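Long-range contact in Cog5 (Kluyveromyces lactis, PDB 4U6U), which pairs with Cog7 within the conserved oligomeric Golgi complex, a multisubunit tether that probably captures transport vesicles before they fuse with Golgi membranes: residues 153-165 with 178-190. The protein carries 7 engineered substitutions. Sequence-based numbering, arbitrary orientation.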
# COMPACT_ATOMS: atom_id res chain seq x y z
N VAL B 153 -11.84 -8.31 -5.13
CA VAL B 153 -11.87 -9.78 -5.09
C VAL B 153 -13.15 -10.31 -4.47
O VAL B 153 -13.80 -11.20 -5.04
CB VAL B 153 -10.67 -10.35 -4.29
CG1 VAL B 153 -10.95 -11.78 -3.89
CG2 VAL B 153 -9.40 -10.27 -5.11
N LEU B 154 -13.50 -9.78 -3.31
CA LEU B 154 -14.69 -10.21 -2.60
C LEU B 154 -15.92 -10.02 -3.48
O LEU B 154 -16.72 -10.94 -3.66
CB LEU B 154 -14.84 -9.43 -1.29
CG LEU B 154 -16.04 -9.79 -0.40
CD1 LEU B 154 -15.99 -11.24 0.01
CD2 LEU B 154 -16.10 -8.90 0.82
N SER B 155 -16.03 -8.83 -4.06
CA SER B 155 -17.14 -8.48 -4.93
C SER B 155 -17.22 -9.43 -6.14
O SER B 155 -18.29 -9.66 -6.69
CB SER B 155 -17.01 -7.03 -5.37
OG SER B 155 -18.25 -6.54 -5.87
N SER B 156 -16.09 -9.99 -6.53
CA SER B 156 -16.05 -10.87 -7.69
C SER B 156 -16.58 -12.24 -7.32
O SER B 156 -17.30 -12.87 -8.10
CB SER B 156 -14.61 -10.98 -8.23
OG SER B 156 -14.54 -11.81 -9.38
N LYS B 157 -16.22 -12.72 -6.14
CA LYS B 157 -16.69 -14.03 -5.71
C LYS B 157 -18.21 -14.02 -5.47
O LYS B 157 -18.91 -14.92 -5.92
CB LYS B 157 -15.95 -14.50 -4.46
CG LYS B 157 -14.48 -14.86 -4.69
CD LYS B 157 -13.76 -15.22 -3.38
CE LYS B 157 -13.01 -16.56 -3.45
NZ LYS B 157 -12.24 -16.75 -4.72
N ILE B 158 -18.72 -12.98 -4.81
CA ILE B 158 -20.16 -12.85 -4.60
C ILE B 158 -20.86 -12.86 -5.97
O ILE B 158 -21.86 -13.56 -6.13
CB ILE B 158 -20.57 -11.59 -3.75
CG1 ILE B 158 -20.64 -10.30 -4.57
CG2 ILE B 158 -19.64 -11.40 -2.56
CD1 ILE B 158 -20.80 -9.05 -3.73
N GLN B 159 -20.32 -12.14 -6.94
CA GLN B 159 -20.93 -12.05 -8.26
C GLN B 159 -20.98 -13.42 -8.96
O GLN B 159 -22.01 -13.78 -9.50
CB GLN B 159 -20.16 -11.05 -9.13
CG GLN B 159 -20.98 -10.43 -10.25
CD GLN B 159 -20.39 -10.69 -11.62
OE1 GLN B 159 -20.47 -11.80 -12.15
NE2 GLN B 159 -19.77 -9.66 -12.20
N THR B 160 -19.87 -14.16 -8.94
CA THR B 160 -19.82 -15.46 -9.62
C THR B 160 -20.75 -16.50 -8.98
O THR B 160 -21.44 -17.25 -9.69
CB THR B 160 -18.38 -16.02 -9.67
OG1 THR B 160 -17.80 -15.71 -10.94
CG2 THR B 160 -18.37 -17.52 -9.52
N THR B 161 -20.77 -16.56 -7.66
CA THR B 161 -21.62 -17.52 -6.96
C THR B 161 -23.10 -17.16 -7.03
O THR B 161 -23.94 -18.02 -7.31
CB THR B 161 -21.17 -17.69 -5.49
OG1 THR B 161 -20.13 -18.68 -5.43
CG2 THR B 161 -22.31 -18.17 -4.62
N ALA B 162 -23.41 -15.89 -6.81
CA ALA B 162 -24.79 -15.41 -6.91
C ALA B 162 -25.36 -15.74 -8.29
O ALA B 162 -26.53 -16.10 -8.43
CB ALA B 162 -24.85 -13.94 -6.66
N GLN B 163 -24.52 -15.58 -9.30
CA GLN B 163 -24.87 -15.93 -10.67
C GLN B 163 -25.10 -17.44 -10.86
O GLN B 163 -26.05 -17.84 -11.55
CB GLN B 163 -23.77 -15.43 -11.60
CG GLN B 163 -23.94 -15.72 -13.06
CD GLN B 163 -22.75 -15.24 -13.87
OE1 GLN B 163 -21.88 -14.51 -13.36
NE2 GLN B 163 -22.69 -15.64 -15.13
N VAL B 164 -24.25 -18.29 -10.27
CA VAL B 164 -24.37 -19.73 -10.47
C VAL B 164 -25.61 -20.30 -9.77
O VAL B 164 -26.18 -21.29 -10.24
CB VAL B 164 -23.11 -20.50 -9.99
CG1 VAL B 164 -23.13 -20.76 -8.49
CG2 VAL B 164 -23.00 -21.83 -10.73
N LEU B 165 -26.03 -19.70 -8.66
CA LEU B 165 -27.26 -20.11 -7.98
C LEU B 165 -28.50 -19.74 -8.80
O LEU B 165 -29.38 -20.57 -9.00
CB LEU B 165 -27.37 -19.46 -6.60
CG LEU B 165 -26.43 -19.91 -5.49
CD1 LEU B 165 -26.68 -19.05 -4.26
CD2 LEU B 165 -26.59 -21.39 -5.17
N SER B 178 -25.44 -26.36 -7.48
CA SER B 178 -25.17 -24.93 -7.35
C SER B 178 -24.86 -24.55 -5.91
O SER B 178 -23.93 -23.80 -5.63
CB SER B 178 -26.35 -24.12 -7.88
OG SER B 178 -26.38 -24.17 -9.30
N LEU B 179 -25.67 -25.09 -5.00
CA LEU B 179 -25.55 -24.84 -3.56
C LEU B 179 -24.19 -25.35 -3.02
O LEU B 179 -23.73 -24.92 -1.96
CB LEU B 179 -26.73 -25.49 -2.84
CG LEU B 179 -27.20 -24.97 -1.49
CD1 LEU B 179 -27.30 -23.48 -1.50
CD2 LEU B 179 -28.56 -25.56 -1.21
N ASP B 180 -23.60 -26.30 -3.74
CA ASP B 180 -22.25 -26.78 -3.44
C ASP B 180 -21.18 -25.78 -3.92
O ASP B 180 -20.27 -25.42 -3.16
CB ASP B 180 -22.01 -28.14 -4.09
CG ASP B 180 -22.64 -29.28 -3.31
OD1 ASP B 180 -23.02 -29.07 -2.14
OD2 ASP B 180 -22.77 -30.39 -3.88
N ASP B 181 -21.30 -25.32 -5.17
CA ASP B 181 -20.40 -24.31 -5.74
C ASP B 181 -20.37 -23.03 -4.92
O ASP B 181 -19.39 -22.30 -4.97
CB ASP B 181 -20.78 -23.97 -7.17
CG ASP B 181 -20.44 -25.07 -8.14
OD1 ASP B 181 -19.51 -25.85 -7.82
OD2 ASP B 181 -21.10 -25.17 -9.20
N ALA B 182 -21.47 -22.72 -4.24
CA ALA B 182 -21.50 -21.56 -3.35
C ALA B 182 -20.62 -21.80 -2.11
O ALA B 182 -19.95 -20.89 -1.62
CB ALA B 182 -22.92 -21.26 -2.94
N MET B 183 -20.64 -23.02 -1.60
CA MET B 183 -19.80 -23.38 -0.46
C MET B 183 -18.32 -23.44 -0.83
O MET B 183 -17.46 -23.20 0.01
CB MET B 183 -20.27 -24.71 0.13
CG MET B 183 -21.39 -24.56 1.13
SD MET B 183 -20.79 -23.85 2.67
CE MET B 183 -19.42 -24.95 3.01
N GLU B 184 -18.05 -23.77 -2.10
CA GLU B 184 -16.68 -23.76 -2.64
C GLU B 184 -15.99 -22.42 -2.41
O GLU B 184 -14.87 -22.36 -1.89
CB GLU B 184 -16.70 -24.06 -4.13
CG GLU B 184 -17.09 -25.47 -4.49
CD GLU B 184 -15.89 -26.33 -4.73
OE1 GLU B 184 -16.04 -27.58 -4.79
OE2 GLU B 184 -14.79 -25.76 -4.85
N ASN B 185 -16.68 -21.35 -2.80
CA ASN B 185 -16.21 -19.98 -2.64
C ASN B 185 -16.24 -19.57 -1.17
O ASN B 185 -15.30 -18.93 -0.69
CB ASN B 185 -17.06 -19.01 -3.48
CG ASN B 185 -16.63 -18.94 -4.94
OD1 ASN B 185 -15.79 -19.72 -5.41
ND2 ASN B 185 -17.21 -18.01 -5.68
N ARG B 186 -17.32 -19.93 -0.49
CA ARG B 186 -17.50 -19.68 0.95
C ARG B 186 -16.29 -20.13 1.74
O ARG B 186 -15.82 -19.44 2.65
CB ARG B 186 -18.76 -20.39 1.46
CG ARG B 186 -18.68 -21.04 2.85
CD ARG B 186 -18.77 -19.99 3.97
NE ARG B 186 -19.01 -20.58 5.29
CZ ARG B 186 -18.16 -21.36 5.96
NH1 ARG B 186 -16.97 -21.67 5.45
NH2 ARG B 186 -18.49 -21.83 7.15
N ASN B 187 -15.80 -21.32 1.39
CA ASN B 187 -14.58 -21.88 1.97
C ASN B 187 -13.33 -21.09 1.59
O ASN B 187 -12.46 -20.86 2.44
CB ASN B 187 -14.43 -23.35 1.56
CG ASN B 187 -15.30 -24.27 2.39
OD1 ASN B 187 -15.78 -23.89 3.46
ND2 ASN B 187 -15.50 -25.50 1.91
N SER B 188 -13.25 -20.67 0.33
CA SER B 188 -12.11 -19.89 -0.16
C SER B 188 -12.02 -18.58 0.61
O SER B 188 -10.93 -18.07 0.85
CB SER B 188 -12.24 -19.59 -1.66
OG SER B 188 -11.50 -20.51 -2.43
N ILE B 189 -13.17 -18.06 0.99
CA ILE B 189 -13.26 -16.84 1.77
C ILE B 189 -12.91 -17.11 3.23
O ILE B 189 -12.31 -16.27 3.91
CB ILE B 189 -14.66 -16.21 1.64
CG1 ILE B 189 -14.85 -15.72 0.21
CG2 ILE B 189 -14.86 -15.06 2.62
CD1 ILE B 189 -16.07 -14.91 0.01
N LEU B 190 -13.28 -18.30 3.70
CA LEU B 190 -12.96 -18.72 5.07
C LEU B 190 -11.45 -18.74 5.22
O LEU B 190 -10.91 -18.23 6.21
CB LEU B 190 -13.58 -20.10 5.37
CG LEU B 190 -13.41 -20.81 6.72
CD1 LEU B 190 -12.19 -21.71 6.73
CD2 LEU B 190 -13.36 -19.81 7.87
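Lys157 lays its aliphatic chain against helix 175-192, CD reaching Ile189 CG1 at 3.8 Å as the two side chains run past each other in opposite directions. A bend at chi3 (128°) brings CE to 3.6 Å from Ser188 CB, and a second at chi4 (44°) turns NZ, which hydrogen-bonds to Cys118 O and Asn121 OD1. Leu154 crosses Ile189 at about a right angle, methyl to methyl, with CD1 to CD1 at 3.7 Å. The two segments form an antiparallel helical hairpin, axes 8.9 Å apart at closest, within the all-helical C-terminal part of Cog5; Leu165 and Ile189 also rest on helix 220-241. Midway along the hairpin, with OG1 beside the backbone N (chi1 -86°), Thr161 CG2 lies anti to that N and meets the small Ala182 at CB, 3.6 Å away, where the backbones come close. Asn185 slides alongside Thr161, ND2 lying near its OG1 at too poor an angle for a hydrogen bond, whereas Asn185 OD1 accepts one from Asn121 ND2. Nearer the turn, Leu165 drapes CD2 over the Ser178 carbonyl, 3.6 Å from its O. Ser178 OG lies 3.0 Å from Val164 O and also has Thr168 OG1 as a hydrogen-bond partner. Val164 crosses Asp181 at the exposed margin.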